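Local coordinates for protein putative L-alanine-DL-glutamate epimerase (Burkholderia xenovorans, PDB 3SN1) that probably acts as a magnesium-dependent racemase or epimerase of the mandelate racemase/muconate lactonizing enzyme family, at residues A[116-121]-A[366-371]. Sequence-based numbering, arbitrary orientation. Where two conformers were deposited one is given.
Sequences RDRVPV and ELIIPD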
loop_
_atom_site.group_PDB
_atom_site.type_symbol
_atom_site.label_atom_id
_atom_site.label_comp_id
_atom_site.label_asym_id
_atom_site.label_seq_id
_atom_site.Cartn_x
_atom_site.Cartn_y
_atom_site.Cartn_z
ATOM N N ARG A 116 -38.327 -1.576 -12.184
ATOM C CA ARG A 116 -38.695 -2.715 -13.016
ATOM C C ARG A 116 -39.937 -3.365 -12.405
ATOM O O ARG A 116 -40.177 -3.228 -11.210
ATOM C CB ARG A 116 -37.537 -3.722 -13.122
ATOM C CG ARG A 116 -37.064 -4.291 -11.795
ATOM C CD ARG A 116 -35.879 -5.262 -11.923
ATOM N NE ARG A 116 -34.659 -4.625 -12.435
ATOM C CZ ARG A 116 -33.777 -3.953 -11.697
ATOM N NH1 ARG A 116 -33.971 -3.777 -10.397
ATOM N NH2 ARG A 116 -32.700 -3.422 -12.280
ATOM N N ASP A 117 -40.701 -4.053 -13.259
ATOM C CA ASP A 117 -41.982 -4.676 -12.919
ATOM C C ASP A 117 -41.845 -6.159 -12.604
ATOM O O ASP A 117 -42.760 -6.761 -12.032
ATOM C CB ASP A 117 -42.957 -4.574 -14.111
ATOM C CG ASP A 117 -43.434 -3.156 -14.378
ATOM O OD1 ASP A 117 -43.405 -2.297 -13.466
ATOM O OD2 ASP A 117 -43.868 -2.912 -15.515
ATOM N N ARG A 118 -40.749 -6.760 -13.056
ATOM C CA ARG A 118 -40.498 -8.173 -12.855
ATOM C C ARG A 118 -39.029 -8.356 -12.623
ATOM O O ARG A 118 -38.212 -7.551 -13.096
ATOM C CB ARG A 118 -40.937 -8.995 -14.067
ATOM C CG ARG A 118 -42.341 -8.709 -14.530
ATOM C CD ARG A 118 -42.866 -9.784 -15.474
ATOM N NE ARG A 118 -44.290 -9.584 -15.734
ATOM C CZ ARG A 118 -45.077 -10.440 -16.385
ATOM N NH1 ARG A 118 -44.591 -11.592 -16.855
ATOM N NH2 ARG A 118 -46.368 -10.139 -16.568
ATOM N N VAL A 119 -38.685 -9.417 -11.906
ATOM C CA VAL A 119 -37.317 -9.701 -11.499
ATOM C C VAL A 119 -36.944 -11.136 -11.882
ATOM O O VAL A 119 -37.594 -12.051 -11.403
ATOM C CB VAL A 119 -37.203 -9.595 -9.942
ATOM C CG1 VAL A 119 -35.753 -9.695 -9.490
ATOM C CG2 VAL A 119 -37.844 -8.305 -9.421
ATOM N N PRO A 120 -35.891 -11.345 -12.696
ATOM C CA PRO A 120 -35.453 -12.725 -12.889
ATOM C C PRO A 120 -34.982 -13.363 -11.598
ATOM O O PRO A 120 -34.357 -12.708 -10.772
ATOM C CB PRO A 120 -34.286 -12.587 -13.879
ATOM C CG PRO A 120 -34.671 -11.365 -14.696
ATOM C CD PRO A 120 -35.201 -10.424 -13.633
ATOM N N VAL A 121 -35.325 -14.634 -11.418
ATOM C CA VAL A 121 -34.912 -15.373 -10.247
ATOM C C VAL A 121 -34.015 -16.532 -10.623
ATOM O O VAL A 121 -33.903 -16.904 -11.797
ATOM C CB VAL A 121 -36.148 -15.906 -9.445
ATOM C CG1 VAL A 121 -37.053 -14.720 -9.044
ATOM C CG2 VAL A 121 -36.936 -16.980 -10.246
ATOM N N GLU A 366 -39.521 -15.274 -14.025
ATOM C CA GLU A 366 -39.433 -14.019 -13.291
ATOM C C GLU A 366 -40.488 -13.913 -12.208
ATOM O O GLU A 366 -41.589 -14.456 -12.359
ATOM C CB GLU A 366 -39.615 -12.844 -14.226
ATOM C CG GLU A 366 -38.612 -12.818 -15.351
ATOM C CD GLU A 366 -38.733 -11.555 -16.168
ATOM O OE1 GLU A 366 -39.841 -11.263 -16.665
ATOM O OE2 GLU A 366 -37.714 -10.853 -16.292
ATOM N N LEU A 367 -40.129 -13.197 -11.135
ATOM C CA LEU A 367 -41.055 -12.850 -10.072
ATOM C C LEU A 367 -41.752 -11.556 -10.449
ATOM O O LEU A 367 -41.101 -10.565 -10.786
ATOM C CB LEU A 367 -40.333 -12.668 -8.736
ATOM C CG LEU A 367 -41.100 -12.117 -7.521
ATOM C CD1 LEU A 367 -42.230 -13.054 -7.100
ATOM C CD2 LEU A 367 -40.101 -11.924 -6.351
ATOM N N ILE A 368 -43.072 -11.571 -10.369
ATOM C CA ILE A 368 -43.879 -10.389 -10.630
ATOM C C ILE A 368 -43.899 -9.542 -9.355
ATOM O O ILE A 368 -44.190 -10.059 -8.270
ATOM C CB ILE A 368 -45.298 -10.773 -11.032
ATOM C CG1 ILE A 368 -45.241 -11.603 -12.323
ATOM C CG2 ILE A 368 -46.182 -9.510 -11.163
ATOM C CD1 ILE A 368 -46.578 -11.832 -12.994
ATOM N N ILE A 369 -43.574 -8.262 -9.479
ATOM C CA ILE A 369 -43.588 -7.362 -8.315
ATOM C C ILE A 369 -45.013 -6.889 -8.076
ATOM O O ILE A 369 -45.625 -6.303 -8.964
ATOM C CB ILE A 369 -42.684 -6.112 -8.521
ATOM C CG1 ILE A 369 -41.254 -6.499 -8.928
ATOM C CG2 ILE A 369 -42.689 -5.228 -7.252
ATOM C CD1 ILE A 369 -40.617 -7.512 -8.075
ATOM N N PRO A 370 -45.563 -7.147 -6.884
ATOM C CA PRO A 370 -46.939 -6.737 -6.657
ATOM C C PRO A 370 -47.056 -5.237 -6.395
ATOM O O PRO A 370 -46.045 -4.570 -6.167
ATOM C CB PRO A 370 -47.338 -7.546 -5.417
ATOM C CG PRO A 370 -46.106 -7.740 -4.698
ATOM C CD PRO A 370 -44.998 -7.828 -5.713
ATOM N N ASP A 371 -48.288 -4.733 -6.443
ATOM C CA ASP A 371 -48.584 -3.312 -6.264
ATOM C C ASP A 371 -49.627 -3.051 -5.161
ATOM O O ASP A 371 -50.410 -2.109 -5.244
ATOM C CB ASP A 371 -49.014 -2.680 -7.603
ATOM C CG ASP A 371 -50.358 -3.180 -8.111
ATOM O OD1 ASP A 371 -50.924 -4.155 -7.553
ATOM O OD2 ASP A 371 -50.868 -2.586 -9.091
HETATM O O HOH W 1 -45.127 -5.818 -11.619
HETATM O O HOH W 2 -41.867 -12.702 -17.104
HETATM O O HOH W 3 -37.306 -7.916 -15.840
#
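Glu366 opens the second strand by reaching over to strand 118-121 beside Pro120, its carboxylate oxygen OE2 resting 3.5 Å from Pro120 CG. With CG anti to the carbonyl carbon (chi1 -58°) and the chain extended beyond it, the Glu366 side chain crosses that of Arg118 at about a right angle, and OE1 packs against Arg118 CB and CD. No direct salt bridge forms: Arg118 NH1 stays 4.8 Å from Glu366 OE1, and one water links the two, while NH1 also bonds to Gln363. A second water donates to both Arg118 O and Glu366 OE2. Leu367 then makes the antiparallel hydrogen-bonded pair with Val119. Its N donates to Val119 O at 2.8 Å, and its O accepts Val119 N at 2.9 Å. On the buried face, Leu367 CB meets Val121 CG1 at 3.9 Å, among Met342, Tyr362 and Ala330. Ile368 returns to the face of Arg118 and runs alongside it in the same direction, laying CD1 over the centre of the guanidinium, 3.9 Å above its plane. Beyond the strand, Ile369 N donates to Asp117 O at 3.1 Å, nearly straight at 168°, and a water bridges that same oxygen to Ile369 O. The Ile369 side chain packs on Ala330 and Ala334 of helix 323-335. These are the two central strands of a small four-stranded mixed sheet, between outer strands 342-344 and 362-363; the side chain of Val121 lies about 10 Å from that of Lys163, which binds 2-oxoglutarate. The chemistry is divided by face: apolar packing against helix 323-335 and the flanking strands, and on the other side a water-mediated Arg118-Glu366 pair whose opposite charges probably attract only modestly, so the three backbone hydrogen bonds probably do most to set the register.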